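Local atomic coordinates of sulfur carrier protein ThiS adenylyltransferase (Escherichia coli, PDB entry 1ZUD), a protein that catalyses the ATP-dependent adenylation of the C-terminal glycine carboxyl of the sulfur carrier protein ThiS, a step in thiamine biosynthesis, and works as a zinc-binding homodimer. Residues Q69-F74 / R81-V86; V152-Q157 / D223-Q228. All coordinates share one frame; numbering follows the deposited sequence.

Interaction 1: residues Q69-F74 / R81-V86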
loop_
_atom_site.group_PDB
_atom_site.type_symbol
_atom_site.label_atom_id
_atom_site.label_comp_id
_atom_site.label_asym_id
_atom_site.label_seq_id
_atom_site.Cartn_x
_atom_site.Cartn_y
_atom_site.Cartn_z
ATOM N N GLN C 69 15.682 8.156 1.850
ATOM C CA GLN C 69 14.331 8.659 2.050
ATOM C C GLN C 69 13.283 7.614 1.630
ATOM O O GLN C 69 12.115 7.717 2.017
ATOM C CB GLN C 69 14.184 9.959 1.239
ATOM C CG GLN C 69 12.808 10.523 1.103
ATOM C CD GLN C 69 12.252 10.212 -0.316
ATOM O OE1 GLN C 69 12.906 9.518 -1.094
ATOM N NE2 GLN C 69 11.080 10.724 -0.632
ATOM N N ARG C 70 13.667 6.618 0.827
ATOM C CA ARG C 70 12.638 5.633 0.412
ATOM C C ARG C 70 13.106 4.207 0.347
ATOM O O ARG C 70 12.302 3.293 0.212
ATOM C CB ARG C 70 12.039 6.035 -0.973
ATOM C CG ARG C 70 13.030 6.025 -2.119
ATOM C CD ARG C 70 12.582 6.868 -3.319
ATOM N NE ARG C 70 13.667 6.965 -4.304
ATOM C CZ ARG C 70 14.782 7.651 -4.088
ATOM N NH1 ARG C 70 14.935 8.321 -2.941
ATOM N NH2 ARG C 70 15.773 7.614 -4.972
ATOM N N GLN C 71 14.413 3.986 0.407
ATOM C CA GLN C 71 14.947 2.619 0.303
ATOM C C GLN C 71 15.309 2.173 1.711
ATOM O O GLN C 71 16.489 2.231 2.108
ATOM C CB GLN C 71 16.142 2.652 -0.634
ATOM C CG GLN C 71 15.657 3.126 -2.063
ATOM C CD GLN C 71 16.749 3.328 -3.072
ATOM O OE1 GLN C 71 17.847 2.788 -2.945
ATOM N NE2 GLN C 71 16.429 4.063 -4.135
ATOM N N ILE C 72 14.265 1.725 2.414
ATOM C CA ILE C 72 14.234 1.337 3.832
ATOM C C ILE C 72 15.065 0.188 4.336
ATOM O O ILE C 72 15.121 -0.056 5.548
ATOM C CB ILE C 72 12.779 1.071 4.296
ATOM C CG1 ILE C 72 12.242 -0.191 3.607
ATOM C CG2 ILE C 72 11.904 2.290 4.006
ATOM C CD1 ILE C 72 10.797 -0.484 3.916
ATOM N N LEU C 73 15.700 -0.530 3.430
ATOM C CA LEU C 73 16.542 -1.640 3.804
ATOM C C LEU C 73 17.958 -1.148 4.135
ATOM O O LEU C 73 18.678 -1.827 4.843
ATOM C CB LEU C 73 16.612 -2.620 2.633
ATOM C CG LEU C 73 17.328 -3.957 2.726
ATOM C CD1 LEU C 73 16.663 -4.691 3.934
ATOM C CD2 LEU C 73 17.157 -4.808 1.372
ATOM N N PHE C 74 18.330 0.034 3.638
ATOM C CA PHE C 74 19.681 0.582 3.788
ATOM C C PHE C 74 19.884 1.588 4.938
ATOM O O PHE C 74 18.933 2.088 5.479
ATOM C CB PHE C 74 20.076 1.245 2.463
ATOM C CG PHE C 74 19.791 0.381 1.262
ATOM C CD1 PHE C 74 19.154 0.892 0.159
ATOM C CD2 PHE C 74 20.204 -0.961 1.248
ATOM C CE1 PHE C 74 18.921 0.073 -0.967
ATOM C CE2 PHE C 74 19.986 -1.776 0.146
ATOM C CZ PHE C 74 19.339 -1.246 -0.965
ATOM N N ARG C 81 28.356 1.481 -0.697
ATOM C CA ARG C 81 28.509 0.042 -0.872
ATOM C C ARG C 81 27.510 -0.499 -1.932
ATOM O O ARG C 81 26.452 0.111 -2.154
ATOM C CB ARG C 81 28.331 -0.614 0.489
ATOM C CG ARG C 81 29.347 -0.101 1.573
ATOM C CD ARG C 81 29.077 -0.876 2.913
ATOM N NE ARG C 81 29.139 -2.344 2.714
ATOM C CZ ARG C 81 28.432 -3.249 3.403
ATOM N NH1 ARG C 81 27.598 -2.855 4.360
ATOM N NH2 ARG C 81 28.514 -4.550 3.113
ATOM N N PRO C 82 27.838 -1.625 -2.607
ATOM C CA PRO C 82 26.960 -2.223 -3.654
ATOM C C PRO C 82 25.582 -2.618 -3.099
ATOM O O PRO C 82 25.512 -3.331 -2.116
ATOM C CB PRO C 82 27.744 -3.462 -4.128
ATOM C CG PRO C 82 29.217 -3.185 -3.615
ATOM C CD PRO C 82 29.025 -2.474 -2.329
ATOM N N LYS C 83 24.495 -2.197 -3.771
ATOM C CA LYS C 83 23.159 -2.478 -3.270
ATOM C C LYS C 83 22.787 -3.932 -3.103
ATOM O O LYS C 83 22.149 -4.291 -2.100
ATOM C CB LYS C 83 22.081 -1.774 -4.107
ATOM C CG LYS C 83 21.859 -0.333 -3.699
ATOM C CD LYS C 83 20.699 0.298 -4.466
ATOM C CE LYS C 83 20.770 1.795 -4.290
ATOM N NZ LYS C 83 19.738 2.539 -5.078
ATOM N N SER C 84 23.146 -4.781 -4.066
ATOM C CA SER C 84 22.768 -6.198 -3.935
ATOM C C SER C 84 23.512 -6.882 -2.770
ATOM O O SER C 84 22.952 -7.730 -2.056
ATOM C CB SER C 84 22.975 -6.945 -5.278
ATOM O OG SER C 84 24.338 -7.201 -5.538
ATOM N N GLN C 85 24.755 -6.480 -2.538
ATOM C CA GLN C 85 25.535 -7.066 -1.441
ATOM C C GLN C 85 24.983 -6.644 -0.089
ATOM O O GLN C 85 24.824 -7.476 0.817
ATOM C CB GLN C 85 27.000 -6.641 -1.563
ATOM C CG GLN C 85 27.879 -6.888 -0.309
ATOM C CD GLN C 85 29.296 -6.284 -0.466
ATOM O OE1 GLN C 85 29.813 -5.630 0.450
ATOM N NE2 GLN C 85 29.913 -6.503 -1.623
ATOM N N VAL C 86 24.741 -5.338 0.066
ATOM C CA VAL C 86 24.180 -4.772 1.291
ATOM C C VAL C 86 22.809 -5.415 1.578
ATOM O O VAL C 86 22.502 -5.766 2.714
ATOM C CB VAL C 86 23.988 -3.202 1.146
ATOM C CG1 VAL C 86 23.148 -2.654 2.279
ATOM C CG2 VAL C 86 25.364 -2.487 1.103
#

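Interaction 2: residues V152-Q157 / D223-Q228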
loop_
_atom_site.group_PDB
_atom_site.type_symbol
_atom_site.label_atom_id
_atom_site.label_comp_id
_atom_site.label_asym_id
_atom_site.label_seq_id
_atom_site.Cartn_x
_atom_site.Cartn_y
_atom_site.Cartn_z
ATOM N N VAL C 152 5.831 7.476 -9.083
ATOM C CA VAL C 152 6.529 8.747 -9.280
ATOM C C VAL C 152 5.620 9.767 -8.630
ATOM O O VAL C 152 4.404 9.623 -8.688
ATOM C CB VAL C 152 6.800 9.106 -10.827
ATOM C CG1 VAL C 152 5.531 9.520 -11.559
ATOM C CG2 VAL C 152 7.804 10.254 -10.928
ATOM N N GLY C 153 6.184 10.788 -7.974
ATOM C CA GLY C 153 5.327 11.780 -7.356
ATOM C C GLY C 153 4.416 11.129 -6.336
ATOM O O GLY C 153 4.881 10.448 -5.430
ATOM N N PHE C 154 3.101 11.341 -6.458
ATOM C CA PHE C 154 2.174 10.687 -5.550
ATOM C C PHE C 154 1.453 9.516 -6.258
ATOM O O PHE C 154 0.495 8.961 -5.720
ATOM C CB PHE C 154 1.108 11.690 -5.061
ATOM C CG PHE C 154 1.609 12.639 -3.989
ATOM C CD1 PHE C 154 1.392 12.365 -2.639
ATOM C CD2 PHE C 154 2.304 13.797 -4.343
ATOM C CE1 PHE C 154 1.866 13.256 -1.627
ATOM C CE2 PHE C 154 2.783 14.693 -3.346
ATOM C CZ PHE C 154 2.560 14.418 -2.004
ATOM N N GLY C 155 1.890 9.146 -7.461
ATOM C CA GLY C 155 1.177 8.084 -8.153
ATOM C C GLY C 155 1.877 6.749 -8.291
ATOM O O GLY C 155 3.113 6.691 -8.254
ATOM N N GLY C 156 1.071 5.679 -8.428
ATOM C CA GLY C 156 1.608 4.324 -8.554
ATOM C C GLY C 156 0.799 3.509 -9.557
ATOM O O GLY C 156 -0.376 3.819 -9.752
ATOM N N GLN C 157 1.439 2.516 -10.191
ATOM C CA GLN C 157 0.810 1.609 -11.150
ATOM C C GLN C 157 1.272 0.211 -10.817
ATOM O O GLN C 157 2.434 0.013 -10.520
ATOM C CB GLN C 157 1.232 1.964 -12.604
ATOM C CG GLN C 157 0.884 3.432 -12.948
ATOM C CD GLN C 157 1.218 3.859 -14.412
ATOM O OE1 GLN C 157 2.059 3.252 -15.058
ATOM N NE2 GLN C 157 0.575 4.931 -14.888
ATOM N N ASP C 223 -3.637 7.017 -6.703
ATOM C CA ASP C 223 -3.341 8.466 -6.619
ATOM C C ASP C 223 -3.192 8.686 -5.059
ATOM O O ASP C 223 -4.176 8.722 -4.346
ATOM C CB ASP C 223 -4.516 9.305 -7.153
ATOM C CG ASP C 223 -4.283 10.823 -7.000
ATOM O OD1 ASP C 223 -3.472 11.265 -6.127
ATOM O OD2 ASP C 223 -4.945 11.578 -7.742
ATOM N N GLY C 224 -1.956 8.854 -4.582
ATOM C CA GLY C 224 -1.685 9.018 -3.158
ATOM C C GLY C 224 -2.154 10.335 -2.583
ATOM O O GLY C 224 -2.188 10.495 -1.358
ATOM N N LYS C 225 -2.487 11.289 -3.457
ATOM C CA LYS C 225 -2.960 12.607 -3.019
ATOM C C LYS C 225 -4.460 12.595 -2.798
ATOM O O LYS C 225 -4.975 13.131 -1.786
ATOM C CB LYS C 225 -2.576 13.679 -4.074
ATOM C CG LYS C 225 -1.961 14.935 -3.485
ATOM C CD LYS C 225 -1.243 15.776 -4.537
ATOM C CE LYS C 225 -2.181 16.780 -5.151
ATOM N NZ LYS C 225 -2.722 17.713 -4.116
ATOM N N SER C 226 -5.203 12.024 -3.760
ATOM C CA SER C 226 -6.652 11.927 -3.590
ATOM C C SER C 226 -6.967 10.667 -2.745
ATOM O O SER C 226 -8.106 10.492 -2.294
ATOM C CB SER C 226 -7.352 11.778 -4.958
ATOM O OG SER C 226 -7.053 10.488 -5.458
ATOM N N SER C 227 -5.972 9.790 -2.563
ATOM C CA SER C 227 -6.144 8.550 -1.774
ATOM C C SER C 227 -7.130 7.582 -2.403
ATOM O O SER C 227 -7.884 6.878 -1.715
ATOM C CB SER C 227 -6.612 8.875 -0.348
ATOM O OG SER C 227 -5.606 9.648 0.298
ATOM N N GLN C 228 -7.129 7.561 -3.722
ATOM C CA GLN C 228 -8.048 6.694 -4.483
ATOM C C GLN C 228 -7.328 5.652 -5.349
ATOM O O GLN C 228 -6.248 5.911 -5.813
ATOM C CB GLN C 228 -8.884 7.563 -5.406
ATOM C CG GLN C 228 -9.795 8.539 -4.658
ATOM C CD GLN C 228 -10.768 9.266 -5.592
ATOM O OE1 GLN C 228 -10.359 10.005 -6.494
ATOM N NE2 GLN C 228 -12.067 9.046 -5.380
#

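Interaction 1: residues Q69-F74 / R81-V86
Lys-83, in the first turn of helix 83-94, reaches past the ring of Phe-74 to the amide of Gln-71, joining the helix to the 69-74 loop beside the ATP site of this Rossmann-type adenylyltransferase. The tightly packed part centres on Phe-74. Its CD2 lies 3.5 Å from CG1 of Val-86, the branch set anti to the backbone N (chi1 168°), while its CZ comes within 3.8 Å of CG of Lys-83. Both partners approach the ring obliquely, and the lysine chain crosses the phenylalanine side chain at about a right angle. A type I turn from Gln-71 to Phe-74, closed by Phe-74 N to Gln-71 O at 3.2 Å, puts the amide and the ring close together, so that OE1 of Gln-71 also lies at the edge of the ring, in its plane. Leu-73 and Phe-74 continue the packing onto Thr-41 of helix 40-50.

The looser side is at Arg-81 and Pro-82, which are partly exposed and take no part in the contact. Arg-81, just ahead of the helix, instead reaches forward to its first turn, its NH2 bonded to OE1 of Gln-85 at 3.2 Å, and makes a salt bridge with Asp-78.

Arg-70 and Lys-83 are both ATP-binding residues, and the lysine side chain also touches Asp-59, another of them. A methionine in place of Lys-83 would probably leave Gln-71 OE1 without its charged donor and the nucleotide site short of one positive charge. The ammonium is placed by an extended chain beyond CG: NZ of Lys-83 meets OE1 of Gln-71 at 2.9 Å, in the carbonyl plane and on a lone pair, with a C=O...N angle of 123°.

Interaction 2: residues V152-Q157 / D223-Q228
Phe-154, which loses more surface here than any other residue of the two segments, meets Lys-225 through its ring and Gly-224 through its backbone. CD of Lys-225 sits over one face of the ring, offset toward the rim and 4.1 Å from CD2 of Phe-154. The lysine chain bends at chi3 (90°) and again beyond it, so its end leads away from the phenylalanine toward Glu-213 of the second subunit, with which NZ forms a long, weak ion pair. Ile-212 of that subunit packs on both Phe-154 and Lys-225.

Gly-224 supplies the polar link. Its N donates to O of Phe-154 over 2.7 Å, the donor tilted 21° from the carbonyl plane. This carbonyl lies so near Gly-224 CA that a side chain there would run into it.

The loop carrying Gly-224 and Lys-225 is shaped by Asp-223. Its carboxylate oxygen, Asp-223 OD1, accepts from Lys-225 N at 2.8 Å, nearly in line with its C-O bond, and from Ser-226 N at 3.0 Å from above the carboxylate plane. Both donors come from the same face, fixing the carboxylate's rotation.

Gly-155 and Asp-223 form an antiparallel non-hydrogen-bonded pair. The contact thus joins two beta-hairpin connections, a type II' turn from Val-152 to Gly-155 and an Asx-turn loop that closes on a G1 bulge at Ser-227 and Gln-228.

In the fold
Interaction 1 closes before interaction 2 opens along the chain, and the two lie at different parts of a fold built on one mixed sheet. The 69-74 / 81-86 contact lies in the connection from strand 54-58 to helix 83-94, on the parallel, nucleotide-binding half; the 152-157 / 223-228 contact lies where the antiparallel strands 155-161 and 218-223 meet. Their centres are 24 Å apart and their nearest atoms about 8 Å, without touching. Both border the second subunit. Interaction 1 sits among ATP-binding residues, whereas Gln-157 and Val-152 of interaction 2 touch the bound ThiS chain, consistent with the nucleotide and the carrier protein being received by different regions of one fold.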